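Side-chain contacts in geranyltranstransferase (Stenotrophomonas maltophilia, PDB 7LBJ), which probably builds prenyl diphosphates by magnesium-dependent head-to-tail condensation of isoprenoid units, as in farnesyl and longer-chain diphosphate synthases: residues V13-W18 with R56-Y61; R19-S24 with T69-L74; M79-I84 with G188-A193. All coordinates share one frame; numbering follows the deposited sequence. Where two conformers were deposited one is given.

Contact 1 (V13-W18 with R56-Y61); sequences VLFARW and RPLLVY
Trp18 and Tyr61 meet flat side to flat side between two crossing helices, with Leu58 packed at the edge of the indole. The five-membered ring of Trp18 and the phenol ring form an offset stack, with centroids 4.6 Å apart and planes inclined by 23°. With its CG anti to the carbonyl carbon (chi1 -71°), Tyr61 lays its ring alongside the indole; the side chains slide past each other in opposite directions, which places CB of Tyr61, rather than its ring, above the middle of the indole. Tyr61 CB lies 3.6 Å from the centroid of the Trp18 six-membered ring, a CH-pi contact over the face. The other face of the indole lies against the carbonyl O of Leu14, one turn back. Within the all-helical isoprenoid synthase fold, this contact packs the N-terminal helix 11-29 on helix 55-65; the axes of the two short segments approach to 10.3 Å at 116°. Leu58 is modelled in two conformers; in the one described, its CD2 sits in the indole plane at the edge, 3.6 Å from Trp18 CB and 3.7 Å from Trp18 CE3. The same methyl lies 4.1 Å from Phe15 CD1, approaching that ring obliquely, while helix 286-297 packs against Phe15 through Ala290, Leu291 and Leu294. Beyond the stack, the hydroxyl of the buried Tyr61 is hydrogen-bonded to Asp75 OD1.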
loop_
_atom_site.group_PDB
_atom_site.type_symbol
_atom_site.label_atom_id
_atom_site.label_comp_id
_atom_site.label_asym_id
_atom_site.label_seq_id
_atom_site.Cartn_x
_atom_site.Cartn_y
_atom_site.Cartn_z
ATOM N N VAL A 13 21.334 -2.835 -25.543
ATOM C CA VAL A 13 20.131 -3.263 -26.258
ATOM C C VAL A 13 19.077 -3.784 -25.285
ATOM O O VAL A 13 17.884 -3.479 -25.418
ATOM C CB VAL A 13 20.513 -4.315 -27.318
ATOM C CG1 VAL A 13 19.299 -5.160 -27.722
ATOM C CG2 VAL A 13 21.137 -3.632 -28.542
ATOM N N LEU A 14 19.498 -4.569 -24.293
ATOM C CA LEU A 14 18.563 -5.071 -23.282
ATOM C C LEU A 14 17.904 -3.937 -22.513
ATOM O O LEU A 14 16.689 -3.974 -22.261
ATOM C CB LEU A 14 19.283 -6.017 -22.321
ATOM C CG LEU A 14 19.712 -7.369 -22.898
ATOM C CD1 LEU A 14 20.580 -8.147 -21.911
ATOM C CD2 LEU A 14 18.482 -8.193 -23.317
ATOM N N PHE A 15 18.683 -2.929 -22.105
ATOM C CA PHE A 15 18.104 -1.835 -21.328
ATOM C C PHE A 15 17.058 -1.081 -22.138
ATOM O O PHE A 15 16.009 -0.706 -21.606
ATOM C CB PHE A 15 19.181 -0.857 -20.855
ATOM C CG PHE A 15 20.125 -1.417 -19.816
ATOM C CD1 PHE A 15 19.918 -2.659 -19.241
ATOM C CD2 PHE A 15 21.231 -0.675 -19.418
ATOM C CE1 PHE A 15 20.809 -3.157 -18.287
ATOM C CE2 PHE A 15 22.119 -1.164 -18.465
ATOM C CZ PHE A 15 21.902 -2.406 -17.897
ATOM N N ALA A 16 17.337 -0.825 -23.419
ATOM C CA ALA A 16 16.337 -0.191 -24.278
ATOM C C ALA A 16 15.086 -1.061 -24.409
ATOM O O ALA A 16 13.954 -0.571 -24.303
ATOM C CB ALA A 16 16.948 0.104 -25.650
ATOM N N ARG A 17 15.271 -2.361 -24.639
ATOM C CA ARG A 17 14.128 -3.257 -24.772
ATOM C C ARG A 17 13.293 -3.292 -23.493
ATOM O O ARG A 17 12.055 -3.254 -23.547
ATOM C CB ARG A 17 14.623 -4.655 -25.142
ATOM C CG ARG A 17 13.558 -5.722 -25.175
ATOM C CD ARG A 17 14.195 -7.095 -25.236
ATOM N NE ARG A 17 14.948 -7.292 -26.467
ATOM C CZ ARG A 17 14.530 -8.030 -27.484
ATOM N NH1 ARG A 17 13.374 -8.674 -27.444
ATOM N NH2 ARG A 17 15.292 -8.130 -28.568
ATOM N N TRP A 18 13.950 -3.361 -22.331
ATOM C CA TRP A 18 13.219 -3.428 -21.063
ATOM C C TRP A 18 12.575 -2.093 -20.692
ATOM O O TRP A 18 11.493 -2.076 -20.085
ATOM C CB TRP A 18 14.164 -3.885 -19.947
ATOM C CG TRP A 18 14.666 -5.285 -20.142
ATOM C CD1 TRP A 18 14.063 -6.282 -20.841
ATOM C CD2 TRP A 18 15.877 -5.840 -19.616
ATOM N NE1 TRP A 18 14.818 -7.425 -20.789
ATOM C CE2 TRP A 18 15.936 -7.185 -20.036
ATOM C CE3 TRP A 18 16.904 -5.336 -18.813
ATOM C CZ2 TRP A 18 17.000 -8.038 -19.695
ATOM C CZ3 TRP A 18 17.962 -6.181 -18.476
ATOM C CH2 TRP A 18 17.998 -7.515 -18.918
ATOM N N ARG A 56 14.793 0.428 -11.112
ATOM C CA ARG A 56 14.276 -0.718 -10.362
ATOM C C ARG A 56 13.664 -1.787 -11.267
ATOM O O ARG A 56 13.967 -2.980 -11.077
ATOM C CB ARG A 56 13.333 -0.197 -9.271
ATOM C CG ARG A 56 14.140 0.651 -8.254
ATOM C CD ARG A 56 13.254 1.566 -7.402
ATOM N NE ARG A 56 14.064 2.412 -6.544
ATOM C CZ ARG A 56 14.711 3.493 -6.956
ATOM N NH1 ARG A 56 14.640 3.906 -8.219
ATOM N NH2 ARG A 56 15.440 4.183 -6.082
ATOM N N PRO A 57 12.827 -1.468 -12.252
ATOM C CA PRO A 57 12.449 -2.511 -13.226
ATOM C C PRO A 57 13.644 -3.175 -13.894
ATOM O O PRO A 57 13.658 -4.403 -14.072
ATOM C CB PRO A 57 11.608 -1.740 -14.253
ATOM C CG PRO A 57 11.065 -0.603 -13.503
ATOM C CD PRO A 57 12.097 -0.211 -12.481
ATOM N N LEU A 58 14.650 -2.387 -14.279
ATOM C CA LEU A 58 15.827 -2.954 -14.933
ATOM C C LEU A 58 16.529 -3.953 -14.025
ATOM O O LEU A 58 17.002 -5.001 -14.479
ATOM C CB LEU A 58 16.790 -1.844 -15.347
ATOM C CG LEU A 58 16.364 -0.986 -16.535
ATOM C CD1 LEU A 58 17.403 0.075 -16.797
ATOM C CD2 LEU A 58 16.172 -1.867 -17.758
ATOM N N LEU A 59 16.598 -3.654 -12.733
ATOM C CA LEU A 59 17.203 -4.604 -11.811
ATOM C C LEU A 59 16.409 -5.908 -11.750
ATOM O O LEU A 59 16.998 -6.990 -11.672
ATOM C CB LEU A 59 17.323 -3.987 -10.421
ATOM C CG LEU A 59 18.414 -2.919 -10.262
ATOM C CD1 LEU A 59 18.113 -2.084 -9.016
ATOM C CD2 LEU A 59 19.818 -3.566 -10.143
ATOM N N VAL A 60 15.069 -5.832 -11.760
ATOM C CA VAL A 60 14.264 -7.057 -11.776
ATOM C C VAL A 60 14.568 -7.872 -13.027
ATOM O O VAL A 60 14.834 -9.080 -12.966
ATOM C CB VAL A 60 12.758 -6.725 -11.683
ATOM C CG1 VAL A 60 11.922 -7.996 -11.884
ATOM C CG2 VAL A 60 12.425 -6.076 -10.323
ATOM N N TYR A 61 14.515 -7.228 -14.191
ATOM C CA TYR A 61 14.753 -7.964 -15.426
ATOM C C TYR A 61 16.181 -8.504 -15.480
ATOM O O TYR A 61 16.404 -9.641 -15.911
ATOM C CB TYR A 61 14.488 -7.066 -16.623
ATOM C CG TYR A 61 13.031 -6.724 -16.884
ATOM C CD1 TYR A 61 12.085 -7.725 -17.137
ATOM C CD2 TYR A 61 12.617 -5.393 -16.945
ATOM C CE1 TYR A 61 10.738 -7.396 -17.427
ATOM C CE2 TYR A 61 11.272 -5.051 -17.247
ATOM C CZ TYR A 61 10.351 -6.052 -17.475
ATOM O OH TYR A 61 9.046 -5.706 -17.771
#

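Contact 2 (R19-S24 with T69-L74); sequences RDRIES and TQPESL
Arg21, on the regular helix 11-29, and Pro71, in the connection between helices 55-65 and 75-92, have the nearest CA atoms of the two segments, 8.9 Å apart. Residues 71-73 have helical backbone angles without the regular bonding; the bonds Ser73 N to Gln70 O and Leu74 N to Pro71 O each span three residues, evidence of two overlapping turns. Arg21 bridges most of the gap. Its CG is anti to the backbone N (chi1 179°) and the chain stays extended to NE, so the guanidinium is delivered to the loop; a chi4 of 93° then turns the flat group across the line of the chain. Pro71 lies over one face of it, toward the rim: Pro71 CB is 3.5 Å from Arg21 NE, and Pro71 CG is 3.8 Å from Arg21 CZ. In this helical prenyl synthase fold, the contact ties the interhelical loop to the N-terminal helix at the protein surface. Arg21 NE is held by a salt bridge to OD1 of Asp75, at the start of helix 75-92. Glu72 contributes differently. Although its CB points away from the helix, its first torsion sets CG beside its own backbone N, where Glu72 CG is 3.7 Å from Arg21 NH2. A bend at chi2 then places the carboxylate, which stands at 70° to the guanidinium plane with Glu72 OE2 4.0 Å from Arg21 NH2: too far for a salt bridge, but close enough that the opposite charges may attract weakly.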
loop_
_atom_site.group_PDB
_atom_site.type_symbol
_atom_site.label_atom_id
_atom_site.label_comp_id
_atom_site.label_asym_id
_atom_site.label_seq_id
_atom_site.Cartn_x
_atom_site.Cartn_y
_atom_site.Cartn_z
ATOM N N ARG A 19 13.219 -0.971 -21.025
ATOM C CA ARG A 19 12.591 0.332 -20.794
ATOM C C ARG A 19 11.349 0.516 -21.660
ATOM O O ARG A 19 10.341 1.070 -21.200
ATOM C CB ARG A 19 13.596 1.454 -21.040
ATOM C CG ARG A 19 14.563 1.665 -19.863
ATOM C CD ARG A 19 15.756 2.561 -20.196
ATOM N NE ARG A 19 16.564 2.806 -18.999
ATOM C CZ ARG A 19 17.863 3.063 -19.005
ATOM N NH1 ARG A 19 18.560 3.101 -20.137
ATOM N NH2 ARG A 19 18.486 3.268 -17.846
ATOM N N ASP A 20 11.399 0.073 -22.917
ATOM C CA ASP A 20 10.195 0.104 -23.745
ATOM C C ASP A 20 9.138 -0.841 -23.202
ATOM O O ASP A 20 7.949 -0.504 -23.173
ATOM C CB ASP A 20 10.528 -0.272 -25.187
ATOM C CG ASP A 20 11.348 0.785 -25.881
ATOM O OD1 ASP A 20 11.324 1.944 -25.411
ATOM O OD2 ASP A 20 11.991 0.460 -26.908
ATOM N N ARG A 21 9.559 -2.032 -22.780
ATOM C CA ARG A 21 8.625 -3.031 -22.283
ATOM C C ARG A 21 7.895 -2.522 -21.046
ATOM O O ARG A 21 6.667 -2.639 -20.947
ATOM C CB ARG A 21 9.377 -4.330 -21.980
ATOM C CG ARG A 21 8.484 -5.412 -21.448
ATOM C CD ARG A 21 9.179 -6.755 -21.326
ATOM N NE ARG A 21 8.170 -7.775 -21.060
ATOM C CZ ARG A 21 7.580 -8.502 -21.994
ATOM N NH1 ARG A 21 7.931 -8.402 -23.271
ATOM N NH2 ARG A 21 6.602 -9.338 -21.643
ATOM N N ILE A 22 8.636 -1.954 -20.085
ATOM C CA ILE A 22 7.980 -1.517 -18.850
ATOM C C ILE A 22 7.061 -0.318 -19.109
ATOM O O ILE A 22 5.993 -0.196 -18.483
ATOM C CB ILE A 22 9.026 -1.252 -17.738
ATOM C CG1 ILE A 22 8.377 -1.375 -16.338
ATOM C CG2 ILE A 22 9.705 0.114 -17.875
ATOM C CD1 ILE A 22 7.942 -2.792 -15.994
ATOM N N GLU A 23 7.419 0.555 -20.056
ATOM C CA GLU A 23 6.517 1.638 -20.434
ATOM C C GLU A 23 5.187 1.089 -20.948
ATOM O O GLU A 23 4.106 1.556 -20.549
ATOM C CB GLU A 23 7.176 2.517 -21.492
ATOM C CG GLU A 23 6.474 3.841 -21.705
ATOM C CD GLU A 23 6.668 4.796 -20.539
ATOM O OE1 GLU A 23 7.708 4.699 -19.846
ATOM O OE2 GLU A 23 5.774 5.643 -20.318
ATOM N N SER A 24 5.248 0.096 -21.835
ATOM C CA SER A 24 4.027 -0.464 -22.410
ATOM C C SER A 24 3.222 -1.227 -21.365
ATOM O O SER A 24 1.983 -1.190 -21.374
ATOM C CB SER A 24 4.378 -1.382 -23.580
ATOM O OG SER A 24 3.219 -2.006 -24.097
ATOM N N THR A 69 15.470 -16.249 -17.368
ATOM C CA THR A 69 14.035 -16.128 -17.182
ATOM C C THR A 69 13.426 -15.231 -18.248
ATOM O O THR A 69 13.978 -14.186 -18.594
ATOM C CB THR A 69 13.752 -15.566 -15.796
ATOM O OG1 THR A 69 14.323 -16.460 -14.843
ATOM C CG2 THR A 69 12.253 -15.438 -15.540
ATOM N N GLN A 70 12.289 -15.638 -18.751
ATOM C CA GLN A 70 11.610 -14.859 -19.767
ATOM C C GLN A 70 10.954 -13.623 -19.147
ATOM O O GLN A 70 10.550 -13.638 -17.977
ATOM C CB GLN A 70 10.570 -15.714 -20.476
ATOM C CG GLN A 70 11.140 -16.586 -21.596
ATOM C CD GLN A 70 11.534 -15.777 -22.825
ATOM O OE1 GLN A 70 12.712 -15.448 -23.022
ATOM N NE2 GLN A 70 10.543 -15.444 -23.657
ATOM N N PRO A 71 10.860 -12.530 -19.910
ATOM C CA PRO A 71 10.363 -11.279 -19.327
ATOM C C PRO A 71 8.924 -11.383 -18.858
ATOM O O PRO A 71 8.537 -10.683 -17.911
ATOM C CB PRO A 71 10.523 -10.275 -20.479
ATOM C CG PRO A 71 10.376 -11.121 -21.716
ATOM C CD PRO A 71 11.040 -12.429 -21.373
ATOM N N GLU A 72 8.134 -12.267 -19.468
ATOM C CA GLU A 72 6.738 -12.417 -19.064
ATOM C C GLU A 72 6.619 -12.856 -17.615
ATOM O O GLU A 72 5.625 -12.532 -16.950
ATOM C CB GLU A 72 6.020 -13.425 -19.963
ATOM C CG GLU A 72 5.791 -12.936 -21.376
ATOM C CD GLU A 72 6.966 -13.230 -22.285
ATOM O OE1 GLU A 72 7.962 -13.818 -21.808
ATOM O OE2 GLU A 72 6.886 -12.883 -23.487
ATOM N N SER A 73 7.610 -13.601 -17.116
ATOM C CA SER A 73 7.649 -14.035 -15.721
ATOM C C SER A 73 8.085 -12.930 -14.784
ATOM O O SER A 73 8.035 -13.118 -13.565
ATOM C CB SER A 73 8.622 -15.203 -15.539
ATOM O OG SER A 73 8.190 -16.372 -16.206
ATOM N N LEU A 74 8.551 -11.809 -15.324
ATOM C CA LEU A 74 9.141 -10.750 -14.532
ATOM C C LEU A 74 8.333 -9.462 -14.544
ATOM O O LEU A 74 8.597 -8.586 -13.711
ATOM C CB LEU A 74 10.574 -10.479 -15.045
ATOM C CG LEU A 74 11.534 -11.672 -14.864
ATOM C CD1 LEU A 74 12.730 -11.571 -15.789
ATOM C CD2 LEU A 74 12.022 -11.763 -13.394
#

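Contact 3 (M79-I84 with G188-A193); sequences MSVELI and GALIRA
Val81 and Ile84, three residues apart on helix 75-92, receive Leu190 of helix 176-201 in the interior of the isoprenoid synthase helical bundle. The contact lies about 4 Å from the centre of the chain, measured centre to centre, and its three touching residues are all buried and apolar. In sequence order, Val81 comes first: its CA and that of Leu190 are the nearest across the segments, at 7.1 Å. Val81 CG1 stands anti to its carbonyl carbon (chi1 -65°) and meets Leu190 CD1 at 4.2 Å, a loose van der Waals approach in which the two side chains cross obliquely. The backbone of Val81 takes part as well, its O lying 3.9 Å from Leu190 CD2. At Glu82 the chain turns its CB away from helix 176-201, and the carboxylate of this buried residue forms a salt bridge from OE2 to Arg54 NH1. One turn on from Val81, Ile84 again directs its CB toward the partner helix, but its longer branch leads away, so the short gamma branch makes the contact. Around them, Leu150 of helix 140-154 packs on Leu190 and Ala129 of helix 115-134 on Ile84. For Leu190, a CG anti to the backbone N (chi1 -179°) carries both methyls out to the facing helix. Both bear on one methyl of Ile84: Ile84 CG2 is 3.9 Å from Leu190 CD2 and 4.1 Å from Leu190 CD1.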
loop_
_atom_site.group_PDB
_atom_site.type_symbol
_atom_site.label_atom_id
_atom_site.label_comp_id
_atom_site.label_asym_id
_atom_site.label_seq_id
_atom_site.Cartn_x
_atom_site.Cartn_y
_atom_site.Cartn_z
ATOM N N MET A 79 7.011 -4.122 -12.653
ATOM C CA MET A 79 6.082 -3.015 -12.453
ATOM C C MET A 79 5.923 -2.684 -10.973
ATOM O O MET A 79 5.845 -1.504 -10.597
ATOM C CB MET A 79 4.718 -3.350 -13.067
ATOM C CG MET A 79 4.703 -3.282 -14.576
ATOM S SD MET A 79 3.009 -3.402 -15.219
ATOM C CE MET A 79 2.753 -5.156 -15.032
ATOM N N SER A 80 5.855 -3.696 -10.117
ATOM C CA SER A 80 5.547 -3.419 -8.715
ATOM C C SER A 80 6.618 -2.531 -8.081
ATOM O O SER A 80 6.300 -1.630 -7.297
ATOM C CB SER A 80 5.383 -4.722 -7.922
ATOM O OG SER A 80 6.643 -5.320 -7.638
ATOM N N VAL A 81 7.893 -2.732 -8.438
ATOM C CA VAL A 81 8.898 -1.928 -7.752
ATOM C C VAL A 81 8.891 -0.507 -8.285
ATOM O O VAL A 81 9.196 0.433 -7.534
ATOM C CB VAL A 81 10.305 -2.562 -7.824
ATOM C CG1 VAL A 81 10.324 -3.883 -7.066
ATOM C CG2 VAL A 81 10.756 -2.760 -9.280
ATOM N N GLU A 82 8.553 -0.317 -9.570
ATOM C CA GLU A 82 8.470 1.037 -10.115
ATOM C C GLU A 82 7.261 1.778 -9.560
ATOM O O GLU A 82 7.336 2.994 -9.337
ATOM C CB GLU A 82 8.423 1.001 -11.653
ATOM C CG GLU A 82 8.571 2.358 -12.347
ATOM C CD GLU A 82 9.952 2.993 -12.171
ATOM O OE1 GLU A 82 10.817 2.397 -11.501
ATOM O OE2 GLU A 82 10.182 4.099 -12.709
ATOM N N LEU A 83 6.151 1.053 -9.312
ATOM C CA LEU A 83 4.966 1.670 -8.708
ATOM C C LEU A 83 5.216 2.082 -7.262
ATOM O O LEU A 83 4.754 3.149 -6.829
ATOM C CB LEU A 83 3.753 0.722 -8.801
ATOM C CG LEU A 83 3.302 0.547 -10.257
ATOM C CD1 LEU A 83 2.338 -0.620 -10.387
ATOM C CD2 LEU A 83 2.656 1.830 -10.806
ATOM N N ILE A 84 5.930 1.262 -6.486
ATOM C CA ILE A 84 6.273 1.691 -5.132
ATOM C C ILE A 84 7.161 2.925 -5.193
ATOM O O ILE A 84 6.938 3.916 -4.489
ATOM C CB ILE A 84 6.932 0.547 -4.343
ATOM C CG1 ILE A 84 5.905 -0.578 -4.101
ATOM C CG2 ILE A 84 7.488 1.057 -3.003
ATOM C CD1 ILE A 84 4.656 -0.118 -3.334
ATOM N N GLY A 188 17.793 1.864 -0.155
ATOM C CA GLY A 188 18.496 0.602 -0.315
ATOM C C GLY A 188 17.562 -0.595 -0.299
ATOM O O GLY A 188 17.732 -1.543 -1.081
ATOM N N ALA A 189 16.546 -0.561 0.566
ATOM C CA ALA A 189 15.693 -1.733 0.743
ATOM C C ALA A 189 14.928 -2.072 -0.536
ATOM O O ALA A 189 14.830 -3.245 -0.914
ATOM C CB ALA A 189 14.720 -1.507 1.906
ATOM N N LEU A 190 14.353 -1.068 -1.198
ATOM C CA LEU A 190 13.584 -1.360 -2.411
ATOM C C LEU A 190 14.489 -1.772 -3.565
ATOM O O LEU A 190 14.081 -2.575 -4.412
ATOM C CB LEU A 190 12.740 -0.153 -2.801
ATOM C CG LEU A 190 11.839 -0.272 -4.030
ATOM C CD1 LEU A 190 10.773 -1.353 -3.788
ATOM C CD2 LEU A 190 11.198 1.094 -4.279
ATOM N N ILE A 191 15.718 -1.252 -3.607
ATOM C CA ILE A 191 16.679 -1.704 -4.604
ATOM C C ILE A 191 17.047 -3.167 -4.378
ATOM O O ILE A 191 17.123 -3.955 -5.336
ATOM C CB ILE A 191 17.904 -0.772 -4.596
ATOM C CG1 ILE A 191 17.540 0.497 -5.376
ATOM C CG2 ILE A 191 19.125 -1.467 -5.202
ATOM C CD1 ILE A 191 18.527 1.678 -5.161
ATOM N N ARG A 192 17.266 -3.566 -3.117
ATOM C CA ARG A 192 17.503 -4.982 -2.832
ATOM C C ARG A 192 16.268 -5.820 -3.140
ATOM O O ARG A 192 16.388 -6.948 -3.628
ATOM C CB ARG A 192 17.929 -5.178 -1.378
ATOM C CG ARG A 192 19.326 -4.616 -1.090
ATOM C CD ARG A 192 19.509 -4.417 0.397
ATOM N NE ARG A 192 19.487 -5.688 1.120
ATOM C CZ ARG A 192 19.603 -5.788 2.436
ATOM N NH1 ARG A 192 19.709 -4.712 3.201
ATOM N NH2 ARG A 192 19.610 -6.994 3.001
ATOM N N ALA A 193 15.070 -5.291 -2.874
ATOM C CA ALA A 193 13.862 -6.049 -3.215
ATOM C C ALA A 193 13.781 -6.313 -4.708
ATOM O O ALA A 193 13.372 -7.403 -5.130
ATOM C CB ALA A 193 12.600 -5.312 -2.747
#

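Contacts 1 and 2 share helix 11-29, and their centres are 8 Å apart. Tyr61 joins them: its OH lies 3.7 Å from Arg21 CD, and a single carboxylate oxygen, OD1 of Asp75, ties the two contacts together. Contact 3 lies deeper, its centre 14 Å from that of contact 1 and 15 Å from that of contact 2. Arg56 connects it to helix 55-65, with Arg56 CB 3.6 Å from Val81 CG2 and Arg56 CD 3.8 Å from Leu190 CD2. Helix 75-92 continues from contact 3 into the aspartate-rich DDLPAMD sequence, which in related synthases holds catalytic magnesium.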